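Local structure of oxidoreductase (Listeria innocua, 3E18) at residues E55-V60 with K79-S84; N124-E129 with N325-Q330; H180-L185 with L332-A337. The protein binds NAD through a Rossmann-fold domain and is probably a dehydrogenase of the GFO/IDH/MocA family, though its substrate is not known. All blocks are in the same frame, centred on the assembly; numbering follows the deposited sequence. Where two conformers were deposited one is given.

Contact 1. Residues E55-V60 with K79-S84; sequences ESYEAV and KELAIS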
loop_
_atom_site.group_PDB
_atom_site.type_symbol
_atom_site.label_atom_id
_atom_site.label_comp_id
_atom_site.label_asym_id
_atom_site.label_seq_id
_atom_site.Cartn_x
_atom_site.Cartn_y
_atom_site.Cartn_z
ATOM N N GLU A 55 14.893 -47.241 -5.951
ATOM C CA GLU A 55 14.318 -47.407 -7.288
ATOM C C GLU A 55 12.843 -47.002 -7.363
ATOM O O GLU A 55 12.327 -46.707 -8.445
ATOM C CB GLU A 55 14.500 -48.847 -7.790
ATOM C CG GLU A 55 15.958 -49.275 -7.998
ATOM C CD GLU A 55 16.687 -48.435 -9.043
ATOM O OE1 GLU A 55 16.148 -48.259 -10.158
ATOM O OE2 GLU A 55 17.803 -47.957 -8.747
ATOM N N SER A 56 12.170 -46.992 -6.216
ATOM C CA SER A 56 10.760 -46.637 -6.163
ATOM C C SER A 56 10.415 -46.000 -4.826
ATOM O O SER A 56 11.113 -46.197 -3.834
ATOM C CB SER A 56 9.887 -47.873 -6.393
ATOM O OG SER A 56 9.970 -48.752 -5.286
ATOM N N TYR A 57 9.324 -45.243 -4.805
ATOM C CA TYR A 57 8.840 -44.660 -3.563
ATOM C C TYR A 57 8.325 -45.768 -2.648
ATOM O O TYR A 57 8.553 -45.738 -1.444
ATOM C CB TYR A 57 7.773 -43.597 -3.842
ATOM C CG TYR A 57 7.325 -42.841 -2.612
ATOM C CD1 TYR A 57 8.249 -42.176 -1.798
ATOM C CD2 TYR A 57 5.974 -42.779 -2.269
ATOM C CE1 TYR A 57 7.828 -41.481 -0.655
ATOM C CE2 TYR A 57 5.549 -42.076 -1.139
ATOM C CZ TYR A 57 6.486 -41.429 -0.344
ATOM O OH TYR A 57 6.086 -40.731 0.774
ATOM N N GLU A 58 7.677 -46.768 -3.245
ATOM C CA GLU A 58 7.284 -48.003 -2.558
ATOM C C GLU A 58 8.452 -48.644 -1.790
ATOM O O GLU A 58 8.274 -49.110 -0.670
ATOM C CB GLU A 58 6.703 -48.986 -3.585
ATOM C CG GLU A 58 6.124 -50.294 -3.018
ATOM C CD GLU A 58 5.668 -51.284 -4.109
ATOM O OE1 GLU A 58 5.944 -51.048 -5.312
ATOM O OE2 GLU A 58 5.032 -52.307 -3.754
ATOM N N ALA A 59 9.647 -48.644 -2.385
ATOM C CA ALA A 59 10.845 -49.226 -1.754
ATOM C C ALA A 59 11.366 -48.419 -0.567
ATOM O O ALA A 59 11.904 -48.988 0.386
ATOM C CB ALA A 59 11.951 -49.410 -2.788
ATOM N N VAL A 60 11.216 -47.092 -0.630
ATOM C CA VAL A 60 11.534 -46.223 0.500
ATOM C C VAL A 60 10.631 -46.573 1.673
ATOM O O VAL A 60 11.082 -46.738 2.803
ATOM C CB VAL A 60 11.317 -44.730 0.144
ATOM C CG1 VAL A 60 11.528 -43.843 1.365
ATOM C CG2 VAL A 60 12.228 -44.301 -0.980
ATOM N N LYS A 79 0.316 -34.176 -1.099
ATOM C CA LYS A 79 -0.689 -34.823 -0.260
ATOM C C LYS A 79 -0.615 -36.353 -0.346
ATOM O O LYS A 79 -0.615 -37.024 0.683
ATOM C CB LYS A 79 -2.082 -34.324 -0.635
ATOM C CG LYS A 79 -3.228 -34.911 0.208
ATOM C CD LYS A 79 -4.561 -34.724 -0.504
ATOM C CE LYS A 79 -5.704 -35.342 0.294
ATOM N NZ LYS A 79 -7.047 -35.086 -0.312
ATOM N N GLU A 80 -0.540 -36.889 -1.567
ATOM C CA GLU A 80 -0.519 -38.343 -1.782
ATOM C C GLU A 80 0.740 -38.978 -1.194
ATOM O O GLU A 80 0.659 -40.012 -0.529
ATOM C CB GLU A 80 -0.649 -38.695 -3.278
ATOM C CG GLU A 80 -0.669 -40.204 -3.583
ATOM C CD GLU A 80 -0.843 -40.522 -5.068
ATOM O OE1 GLU A 80 -1.937 -40.271 -5.628
ATOM O OE2 GLU A 80 0.122 -41.040 -5.670
ATOM N N LEU A 81 1.890 -38.353 -1.447
ATOM C CA LEU A 81 3.170 -38.838 -0.929
ATOM C C LEU A 81 3.242 -38.780 0.593
ATOM O O LEU A 81 3.797 -39.683 1.211
ATOM C CB LEU A 81 4.341 -38.074 -1.553
ATOM C CG LEU A 81 4.419 -38.109 -3.084
ATOM C CD1 LEU A 81 5.558 -37.227 -3.611
ATOM C CD2 LEU A 81 4.538 -39.513 -3.633
ATOM N N ALA A 82 2.680 -37.726 1.187
ATOM C CA ALA A 82 2.638 -37.588 2.646
ATOM C C ALA A 82 1.745 -38.629 3.294
ATOM O O ALA A 82 2.161 -39.278 4.243
ATOM C CB ALA A 82 2.207 -36.179 3.070
ATOM N N ILE A 83 0.524 -38.785 2.786
ATOM C CA ILE A 83 -0.408 -39.771 3.350
ATOM C C ILE A 83 0.168 -41.188 3.186
ATOM O O ILE A 83 0.155 -41.962 4.127
ATOM C CB ILE A 83 -1.833 -39.629 2.751
ATOM C CG1 ILE A 83 -2.469 -38.318 3.237
ATOM C CG2 ILE A 83 -2.707 -40.863 3.083
ATOM C CD1 ILE A 83 -3.801 -37.975 2.581
ATOM N N SER A 84 0.747 -41.489 2.025
ATOM C CA SER A 84 1.455 -42.760 1.831
ATOM C C SER A 84 2.562 -43.017 2.845
ATOM O O SER A 84 2.688 -44.134 3.351
ATOM C CB SER A 84 2.058 -42.842 0.427
ATOM O OG SER A 84 1.024 -42.970 -0.514
#

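Contact 2. Residues N124-E129 with N325-Q330; sequences NRRWDE and NEEVYQ. With NAD (nicotinamide-adenine-dinucleotide), chain E.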
loop_
_atom_site.group_PDB
_atom_site.type_symbol
_atom_site.label_atom_id
_atom_site.label_comp_id
_atom_site.label_asym_id
_atom_site.label_seq_id
_atom_site.Cartn_x
_atom_site.Cartn_y
_atom_site.Cartn_z
ATOM N N ASN A 124 10.750 -22.576 6.754
ATOM C CA ASN A 124 12.104 -22.181 7.105
ATOM C C ASN A 124 12.284 -20.665 7.242
ATOM O O ASN A 124 13.207 -20.209 7.910
ATOM C CB ASN A 124 13.108 -22.718 6.059
ATOM C CG ASN A 124 12.771 -22.281 4.648
ATOM O OD1 ASN A 124 11.618 -22.316 4.249
ATOM N ND2 ASN A 124 13.789 -21.888 3.876
ATOM N N ARG A 125 11.398 -19.876 6.634
ATOM C CA ARG A 125 11.582 -18.413 6.664
ATOM C C ARG A 125 11.129 -17.746 7.960
ATOM O O ARG A 125 11.297 -16.535 8.141
ATOM C CB ARG A 125 11.031 -17.755 5.395
ATOM C CG ARG A 125 11.866 -18.162 4.169
ATOM C CD ARG A 125 11.736 -17.191 3.023
ATOM N NE ARG A 125 12.648 -17.517 1.929
ATOM C CZ ARG A 125 13.848 -16.967 1.727
ATOM N NH1 ARG A 125 14.331 -16.034 2.544
ATOM N NH2 ARG A 125 14.561 -17.346 0.679
ATOM N N ARG A 126 10.589 -18.541 8.883
ATOM C CA ARG A 126 10.366 -18.074 10.250
ATOM C C ARG A 126 11.693 -17.789 10.954
ATOM O O ARG A 126 11.732 -17.030 11.909
ATOM C CB ARG A 126 9.596 -19.102 11.056
ATOM C CG ARG A 126 8.177 -19.272 10.642
ATOM C CD ARG A 126 7.473 -20.155 11.636
ATOM N NE ARG A 126 6.160 -20.542 11.153
ATOM C CZ ARG A 126 5.222 -21.075 11.931
ATOM N NH1 ARG A 126 5.491 -21.312 13.197
ATOM N NH2 ARG A 126 4.041 -21.421 11.433
ATOM N N TRP A 127 12.775 -18.375 10.446
ATOM C CA TRP A 127 14.120 -18.161 10.979
ATOM C C TRP A 127 14.882 -17.029 10.258
ATOM O O TRP A 127 16.030 -16.745 10.594
ATOM C CB TRP A 127 14.920 -19.477 10.925
ATOM C CG TRP A 127 14.568 -20.484 12.018
ATOM C CD1 TRP A 127 15.252 -20.697 13.184
ATOM C CD2 TRP A 127 13.457 -21.399 12.036
ATOM N NE1 TRP A 127 14.647 -21.689 13.924
ATOM C CE2 TRP A 127 13.547 -22.143 13.244
ATOM C CE3 TRP A 127 12.402 -21.674 11.147
ATOM C CZ2 TRP A 127 12.612 -23.133 13.595
ATOM C CZ3 TRP A 127 11.464 -22.673 11.498
ATOM C CH2 TRP A 127 11.584 -23.388 12.713
ATOM N N ASP A 128 14.247 -16.394 9.275
ATOM C CA ASP A 128 14.869 -15.293 8.524
ATOM C C ASP A 128 15.244 -14.141 9.460
ATOM O O ASP A 128 14.444 -13.730 10.300
ATOM C CB ASP A 128 13.942 -14.793 7.412
ATOM C CG ASP A 128 14.117 -15.544 6.096
ATOM O OD1 ASP A 128 14.875 -16.542 6.043
ATOM O OD2 ASP A 128 13.487 -15.124 5.094
ATOM N N GLU A 129 16.475 -13.659 9.336
ATOM C CA GLU A 129 17.021 -12.629 10.232
ATOM C C GLU A 129 16.236 -11.302 10.201
ATOM O O GLU A 129 15.913 -10.729 11.249
ATOM C CB GLU A 129 18.497 -12.380 9.884
ATOM C CG GLU A 129 19.305 -11.833 11.045
ATOM C CD GLU A 129 20.811 -11.777 10.781
ATOM O OE1 GLU A 129 21.312 -12.466 9.856
ATOM O OE2 GLU A 129 21.492 -11.024 11.514
ATOM N N ASN A 325 0.960 -27.432 12.986
ATOM C CA ASN A 325 0.119 -27.748 11.829
ATOM C C ASN A 325 -1.139 -26.891 11.759
ATOM O O ASN A 325 -1.578 -26.522 10.675
ATOM C CB ASN A 325 -0.231 -29.238 11.809
ATOM C CG ASN A 325 0.937 -30.097 11.380
ATOM O OD1 ASN A 325 1.763 -29.679 10.576
ATOM N ND2 ASN A 325 1.010 -31.309 11.911
ATOM N N GLU A 326 -1.692 -26.570 12.924
ATOM C CA GLU A 326 -2.861 -25.703 13.033
ATOM C C GLU A 326 -2.573 -24.286 12.522
ATOM O O GLU A 326 -3.448 -23.630 11.950
ATOM C CB GLU A 326 -3.389 -25.687 14.474
ATOM C CG GLU A 326 -2.369 -26.062 15.561
ATOM C CD GLU A 326 -2.157 -27.572 15.712
ATOM O OE1 GLU A 326 -0.991 -28.013 15.637
ATOM O OE2 GLU A 326 -3.148 -28.317 15.888
ATOM N N GLU A 327 -1.336 -23.825 12.720
ATOM C CA GLU A 327 -0.890 -22.547 12.172
ATOM C C GLU A 327 -0.815 -22.634 10.653
ATOM O O GLU A 327 -1.246 -21.728 9.949
ATOM C CB GLU A 327 0.499 -22.165 12.701
ATOM C CG GLU A 327 0.588 -21.928 14.187
ATOM C CD GLU A 327 2.027 -21.789 14.688
ATOM O OE1 GLU A 327 2.987 -22.168 13.983
ATOM O OE2 GLU A 327 2.203 -21.288 15.804
ATOM N N VAL A 328 -0.258 -23.739 10.165
ATOM C CA VAL A 328 -0.097 -23.986 8.736
ATOM C C VAL A 328 -1.468 -24.035 8.032
ATOM O O VAL A 328 -1.618 -23.495 6.920
ATOM C CB VAL A 328 0.785 -25.258 8.497
ATOM C CG1 VAL A 328 0.923 -25.595 7.029
ATOM C CG2 VAL A 328 2.162 -25.044 9.083
ATOM N N TYR A 329 -2.447 -24.633 8.723
ATOM C CA TYR A 329 -3.859 -24.676 8.323
ATOM C C TYR A 329 -4.470 -23.279 8.155
ATOM O O TYR A 329 -5.108 -22.999 7.133
ATOM C CB TYR A 329 -4.681 -25.494 9.339
ATOM C CG TYR A 329 -6.175 -25.518 9.066
ATOM C CD1 TYR A 329 -6.684 -26.174 7.946
ATOM C CD2 TYR A 329 -7.078 -24.881 9.928
ATOM C CE1 TYR A 329 -8.051 -26.191 7.675
ATOM C CE2 TYR A 329 -8.459 -24.903 9.675
ATOM C CZ TYR A 329 -8.930 -25.558 8.545
ATOM O OH TYR A 329 -10.271 -25.589 8.261
ATOM N N GLN A 330 -4.270 -22.418 9.152
ATOM C CA GLN A 330 -4.789 -21.042 9.105
ATOM C C GLN A 330 -4.175 -20.237 7.970
ATOM O O GLN A 330 -4.858 -19.435 7.337
ATOM C CB GLN A 330 -4.602 -20.325 10.431
ATOM C CG GLN A 330 -5.368 -20.945 11.599
ATOM C CD GLN A 330 -6.891 -20.898 11.439
ATOM O OE1 GLN A 330 -7.446 -19.991 10.813
ATOM N NE2 GLN A 330 -7.570 -21.879 12.021
HETATM P PA NAD E . 12.134 -28.823 -8.708
HETATM O O1A NAD E . 13.465 -28.180 -8.796
HETATM O O2A NAD E . 11.386 -28.839 -9.977
HETATM O O5B NAD E . 12.282 -30.310 -8.121
HETATM C C5B NAD E . 11.190 -31.164 -7.865
HETATM C C4B NAD E . 11.697 -32.596 -8.003
HETATM O O4B NAD E . 10.695 -33.526 -7.636
HETATM C C3B NAD E . 12.086 -32.903 -9.447
HETATM O O3B NAD E . 13.400 -33.410 -9.469
HETATM C C2B NAD E . 11.088 -33.957 -9.878
HETATM O O2B NAD E . 11.633 -34.888 -10.785
HETATM C C1B NAD E . 10.697 -34.596 -8.558
HETATM N N9A NAD E . 9.373 -35.234 -8.582
HETATM C C8A NAD E . 8.246 -34.810 -9.245
HETATM N N7A NAD E . 7.242 -35.683 -8.987
HETATM C C5A NAD E . 7.720 -36.655 -8.175
HETATM C C6A NAD E . 7.133 -37.787 -7.620
HETATM N N6A NAD E . 5.817 -37.960 -7.725
HETATM N N1A NAD E . 7.893 -38.619 -6.811
HETATM C C2A NAD E . 9.221 -38.337 -6.558
HETATM N N3A NAD E . 9.795 -37.214 -7.115
HETATM C C4A NAD E . 9.059 -36.387 -7.912
HETATM O O3 NAD E . 11.261 -28.064 -7.572
HETATM P PN NAD E . 11.872 -27.251 -6.344
HETATM O O1N NAD E . 12.075 -25.831 -6.737
HETATM O O2N NAD E . 12.965 -28.013 -5.700
HETATM O O5D NAD E . 10.597 -27.234 -5.319
HETATM C C5D NAD E . 10.017 -28.409 -4.797
HETATM C C4D NAD E . 9.187 -28.065 -3.540
HETATM O O4D NAD E . 9.969 -27.297 -2.643
HETATM C C3D NAD E . 7.963 -27.218 -3.842
HETATM O O3D NAD E . 6.924 -27.557 -2.935
HETATM C C2D NAD E . 8.390 -25.795 -3.546
HETATM O O2D NAD E . 7.288 -25.037 -3.102
HETATM C C1D NAD E . 9.397 -26.009 -2.424
HETATM N N1N NAD E . 10.442 -24.959 -2.286
HETATM C C2N NAD E . 10.554 -24.365 -1.061
HETATM C C3N NAD E . 11.498 -23.376 -0.808
HETATM C C7N NAD E . 11.719 -22.938 0.607
HETATM O O7N NAD E . 12.511 -21.808 0.855
HETATM N N7N NAD E . 11.177 -23.627 1.616
HETATM C C4N NAD E . 12.384 -23.001 -1.829
HETATM C C5N NAD E . 12.282 -23.620 -3.078
HETATM C C6N NAD E . 11.311 -24.606 -3.292
#

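Contact 3. Residues H180-L185 with L332-A337; sequences HLLDQL and LKLIEA. With NAD (nicotinamide-adenine-dinucleotide), chain E.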
loop_
_atom_site.group_PDB
_atom_site.type_symbol
_atom_site.label_atom_id
_atom_site.label_comp_id
_atom_site.label_asym_id
_atom_site.label_seq_id
_atom_site.Cartn_x
_atom_site.Cartn_y
_atom_site.Cartn_z
ATOM N N HIS A 180 5.271 -18.034 2.521
ATOM C CA HIS A 180 6.308 -17.596 3.479
ATOM C C HIS A 180 5.921 -16.321 4.217
ATOM O O HIS A 180 6.061 -16.238 5.440
ATOM C CB HIS A 180 7.605 -17.272 2.757
ATOM C CG HIS A 180 8.380 -18.466 2.332
ATOM N ND1 HIS A 180 8.622 -19.536 3.168
ATOM C CD2 HIS A 180 9.028 -18.733 1.172
ATOM C CE1 HIS A 180 9.371 -20.418 2.532
ATOM N NE2 HIS A 180 9.632 -19.954 1.321
ATOM N N LEU A 181 5.442 -15.324 3.472
ATOM C CA LEU A 181 5.184 -14.009 4.065
ATOM C C LEU A 181 3.954 -14.040 4.942
ATOM O O LEU A 181 3.908 -13.386 5.985
ATOM C CB LEU A 181 5.025 -12.948 2.987
ATOM C CG LEU A 181 6.209 -12.801 2.029
ATOM C CD1 LEU A 181 5.932 -11.641 1.124
ATOM C CD2 LEU A 181 7.471 -12.547 2.826
ATOM N N LEU A 182 2.961 -14.816 4.529
ATOM C CA LEU A 182 1.710 -14.900 5.290
ATOM C C LEU A 182 1.897 -15.725 6.557
ATOM O O LEU A 182 1.234 -15.488 7.596
ATOM C CB LEU A 182 0.615 -15.525 4.432
ATOM C CG LEU A 182 0.158 -14.725 3.204
ATOM C CD1 LEU A 182 -0.659 -15.612 2.314
ATOM C CD2 LEU A 182 -0.590 -13.437 3.550
ATOM N N ASP A 183 2.769 -16.724 6.449
ATOM C CA ASP A 183 3.120 -17.573 7.591
ATOM C C ASP A 183 3.895 -16.792 8.659
ATOM O O ASP A 183 3.563 -16.880 9.851
ATOM C CB ASP A 183 3.889 -18.815 7.145
ATOM C CG ASP A 183 4.325 -19.659 8.310
ATOM O OD1 ASP A 183 3.456 -20.284 8.970
ATOM O OD2 ASP A 183 5.535 -19.645 8.589
ATOM N N GLN A 184 4.893 -16.017 8.224
ATOM C CA GLN A 184 5.563 -15.021 9.091
ATOM C C GLN A 184 4.554 -14.158 9.831
ATOM O O GLN A 184 4.598 -14.038 11.055
ATOM C CB GLN A 184 6.469 -14.117 8.264
ATOM C CG GLN A 184 7.845 -14.741 7.956
ATOM C CD GLN A 184 8.711 -13.869 7.053
ATOM O OE1 GLN A 184 8.278 -12.837 6.537
ATOM N NE2 GLN A 184 9.950 -14.282 6.872
ATOM N N LEU A 185 3.616 -13.591 9.087
ATOM C CA LEU A 185 2.645 -12.653 9.672
ATOM C C LEU A 185 1.738 -13.298 10.707
ATOM O O LEU A 185 1.461 -12.718 11.779
ATOM C CB LEU A 185 1.784 -12.050 8.551
ATOM C CG LEU A 185 0.645 -11.103 8.947
ATOM C CD1 LEU A 185 1.172 -9.779 9.503
ATOM C CD2 LEU A 185 -0.255 -10.875 7.746
ATOM N N LEU A 332 -3.217 -21.658 5.110
ATOM C CA LEU A 332 -3.843 -22.174 3.888
ATOM C C LEU A 332 -5.257 -21.634 3.696
ATOM O O LEU A 332 -5.654 -21.346 2.578
ATOM C CB LEU A 332 -3.830 -23.715 3.839
ATOM C CG LEU A 332 -2.482 -24.442 3.741
ATOM C CD1 LEU A 332 -2.708 -25.941 3.915
ATOM C CD2 LEU A 332 -1.760 -24.191 2.436
ATOM N N LYS A 333 -5.984 -21.462 4.798
ATOM C CA LYS A 333 -7.284 -20.811 4.781
ATOM C C LYS A 333 -7.167 -19.343 4.349
ATOM O O LYS A 333 -8.054 -18.825 3.670
ATOM C CB LYS A 333 -7.922 -20.878 6.165
ATOM C CG LYS A 333 -8.675 -22.158 6.471
ATOM C CD LYS A 333 -9.383 -22.052 7.820
ATOM C CE LYS A 333 -10.754 -21.373 7.736
ATOM N NZ LYS A 333 -11.771 -22.188 6.993
ATOM N N LEU A 334 -6.068 -18.689 4.733
ATOM C CA LEU A 334 -5.817 -17.299 4.335
ATOM C C LEU A 334 -5.520 -17.202 2.840
ATOM O O LEU A 334 -6.014 -16.301 2.165
ATOM C CB LEU A 334 -4.684 -16.669 5.174
ATOM C CG LEU A 334 -4.256 -15.210 4.931
ATOM C CD1 LEU A 334 -5.446 -14.284 4.927
ATOM C CD2 LEU A 334 -3.271 -14.747 5.993
ATOM N N ILE A 335 -4.731 -18.137 2.327
ATOM C CA ILE A 335 -4.475 -18.220 0.896
ATOM C C ILE A 335 -5.770 -18.433 0.081
ATOM O O ILE A 335 -5.964 -17.824 -0.985
ATOM C CB ILE A 335 -3.430 -19.312 0.599
ATOM C CG1 ILE A 335 -2.044 -18.830 1.042
ATOM C CG2 ILE A 335 -3.407 -19.663 -0.881
ATOM C CD1 ILE A 335 -0.971 -19.939 1.093
ATOM N N GLU A 336 -6.663 -19.271 0.608
ATOM C CA GLU A 336 -7.974 -19.498 0.004
ATOM C C GLU A 336 -8.827 -18.223 0.001
ATOM O O GLU A 336 -9.456 -17.910 -1.020
ATOM C CB GLU A 336 -8.691 -20.647 0.709
ATOM C CG GLU A 336 -8.055 -21.996 0.401
ATOM C CD GLU A 336 -8.599 -23.133 1.238
ATOM O OE1 GLU A 336 -9.127 -22.899 2.352
ATOM O OE2 GLU A 336 -8.499 -24.276 0.764
ATOM N N ALA A 337 -8.828 -17.490 1.124
ATOM C CA ALA A 337 -9.474 -16.165 1.205
ATOM C C ALA A 337 -8.896 -15.170 0.200
ATOM O O ALA A 337 -9.634 -14.400 -0.405
ATOM C CB ALA A 337 -9.389 -15.600 2.606
HETATM P PA NAD E . 12.134 -28.823 -8.708
HETATM O O1A NAD E . 13.465 -28.180 -8.796
HETATM O O2A NAD E . 11.386 -28.839 -9.977
HETATM O O5B NAD E . 12.282 -30.310 -8.121
HETATM C C5B NAD E . 11.190 -31.164 -7.865
HETATM C C4B NAD E . 11.697 -32.596 -8.003
HETATM O O4B NAD E . 10.695 -33.526 -7.636
HETATM C C3B NAD E . 12.086 -32.903 -9.447
HETATM O O3B NAD E . 13.400 -33.410 -9.469
HETATM C C2B NAD E . 11.088 -33.957 -9.878
HETATM O O2B NAD E . 11.633 -34.888 -10.785
HETATM C C1B NAD E . 10.697 -34.596 -8.558
HETATM N N9A NAD E . 9.373 -35.234 -8.582
HETATM C C8A NAD E . 8.246 -34.810 -9.245
HETATM N N7A NAD E . 7.242 -35.683 -8.987
HETATM C C5A NAD E . 7.720 -36.655 -8.175
HETATM C C6A NAD E . 7.133 -37.787 -7.620
HETATM N N6A NAD E . 5.817 -37.960 -7.725
HETATM N N1A NAD E . 7.893 -38.619 -6.811
HETATM C C2A NAD E . 9.221 -38.337 -6.558
HETATM N N3A NAD E . 9.795 -37.214 -7.115
HETATM C C4A NAD E . 9.059 -36.387 -7.912
HETATM O O3 NAD E . 11.261 -28.064 -7.572
HETATM P PN NAD E . 11.872 -27.251 -6.344
HETATM O O1N NAD E . 12.075 -25.831 -6.737
HETATM O O2N NAD E . 12.965 -28.013 -5.700
HETATM O O5D NAD E . 10.597 -27.234 -5.319
HETATM C C5D NAD E . 10.017 -28.409 -4.797
HETATM C C4D NAD E . 9.187 -28.065 -3.540
HETATM O O4D NAD E . 9.969 -27.297 -2.643
HETATM C C3D NAD E . 7.963 -27.218 -3.842
HETATM O O3D NAD E . 6.924 -27.557 -2.935
HETATM C C2D NAD E . 8.390 -25.795 -3.546
HETATM O O2D NAD E . 7.288 -25.037 -3.102
HETATM C C1D NAD E . 9.397 -26.009 -2.424
HETATM N N1N NAD E . 10.442 -24.959 -2.286
HETATM C C2N NAD E . 10.554 -24.365 -1.061
HETATM C C3N NAD E . 11.498 -23.376 -0.808
HETATM C C7N NAD E . 11.719 -22.938 0.607
HETATM O O7N NAD E . 12.511 -21.808 0.855
HETATM N N7N NAD E . 11.177 -23.627 1.616
HETATM C C4N NAD E . 12.384 -23.001 -1.829
HETATM C C5N NAD E . 12.282 -23.620 -3.078
HETATM C C6N NAD E . 11.311 -24.606 -3.292
#

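Contact 1. Residues E55-V60 with K79-S84
Tyr57 reaches across to the helix of Leu81 and is one partner in every contact between the segments. Its OH donates a hydrogen bond of 2.6 Å to Leu81 O. The donor stands 36° out of the carbonyl plane, which places the hydroxyl above the peptide group. The methyl CD2 of Leu81 lies over the ring in an off-centre CH-pi contact, 4.1 Å from the Tyr57 ring centroid, and Ser84 CB meets the ring edge, 3.9 Å from CE2 of Tyr57. A first torsion of -174° swings the Tyr57 ring away from its own backbone N and out from the start of helix 57-62, far enough for OH to reach Leu81 O. Both helices belong to the NAD-binding Rossmann fold, and the tyrosine ring also rests on Val69, Val11 and Phe36 of the parallel sheet, while the side chain of Leu81 packs on Ile71 and comes within about 4 Å of the bound NAD. The other side is looser. Glu58 and Glu80 are exposed and take no part, and Ser56 turns to its own helix, where OG caps Ala59 N at 2.9 Å. Ser84 OG likewise bonds within its helix, to Glu80 O, and offers Tyr57 just its CB.

Contact 2. Residues N124-E129 with N325-Q330
In both Arg126 and Glu327 the first torsion sets CG beside the backbone N, opposite the carbonyl carbon, and the chain then runs extended, which lets the two bridge backbones whose closest CA atoms, those of Arg126 and Val328, are 12.1 Å apart. At the junction the guanidinium grips a single oxygen with its two terminal nitrogens: Arg126 NH1 lies 2.8 Å from Glu327 OE1, and Arg126 NH2 2.9 Å from that same OE1. The oxygen sits in the guanidinium plane, at its edge. The carboxylate is turned by 45° against that plane, and both nitrogens approach OE1 from one face. NH1 comes on the syn side and NH2 from above the carboxylate plane. Sharing one acceptor bends both bonds, with N-H...O angles of 146° and 140°. This salt bridge ties the 3-10 turn that follows the last strand of the Rossmann sheet to the start of helix 325-344. Each partner has a further tie: OE1 also accepts from the backbone N of Gln324, and Arg126 NH2 forms a second salt bridge, to Asp183, which links the turn to helix 173-188. At the head of the turn, Asn124 reads the carboxamide of NAD: its OD1 accepts from NAD N7N at 3.0 Å, and its ND2 gives a longer bond of 3.3 Å to NAD O7N. Arg125 NH1 bridges at 2.8 Å to Asp128 OD2 on the syn lone pair, in the guanidinium plane, joining the turn to Asp128, the residue just before helix 129-140.

Contact 3. Residues H180-L185 with L332-A337
Leu182 points from helix 173-188 at helix 325-344 and divides its two methyls between two partners. CD2 of Leu182 meets CD2 of Leu334 at 3.9 Å, and CD1 of Leu182 lies 3.7 Å from CG1 of Ile335, so the fork of one leucine touches neighbouring residues of the facing helix with a different branch for each. Both approaches are oblique: the side chains run neither alongside one another nor head-on. The two partners arrive differently. Leu334 starts out toward helix 173-188, its CG turned fully away from the backbone N (chi1 -180°), and presents a terminal methyl. The CB of Ile335 does not face the other helix, yet with CG1 beside the backbone N (chi1 -73°) that methylene is brought up against Leu182. The nearest CA atoms, those of Leu182 and Leu334, are 8.0 Å apart, and no hydrogen bond crosses between the segments.

All three residues are buried. Helix 173-188, which belongs to the GFO/IDH/MocA C-terminal family region, lies against its large mixed sheet: both leucines meet on Ile216 of strand 211-218, and Leu182 also touches Ile226 of strand 223-229. Leu334 further packs on Leu186, and Ile335 on Val174, Leu175 and Val179, which extends the apolar seam along helix 173-188 in both directions from Leu182. A different side of that helix serves the coenzyme. His180 sets the edge of its ring toward the nicotinamide carboxamide, NE2 of His180 standing 3.5 Å from NAD O7N, while Trp177 meets the imidazole edge-to-face.

Contact 1 stands apart on the Rossmann sheet, its centre 25 Å from the middle of the chain, whereas the centres of contacts 2 and 3 lie 6 and 8 Å from it, and both use helix 325-344. These two touch directly: Arg125 O of 124-129 probably accepts a hydrogen bond from Gln184 NE2 of 180-185 at 2.9 Å, and Asn124 and His180 pack together beside the nicotinamide end of NAD. Chemistry follows place. The partly buried contact 1 rests on a lone hydroxyl bond with aliphatic cover, contact 2 on a salt bridge between turn and helix, partly buried, and the fully buried contact 3 on aliphatic groups alone. Leu81 of contact 1 nears the same NAD, without joining the other two.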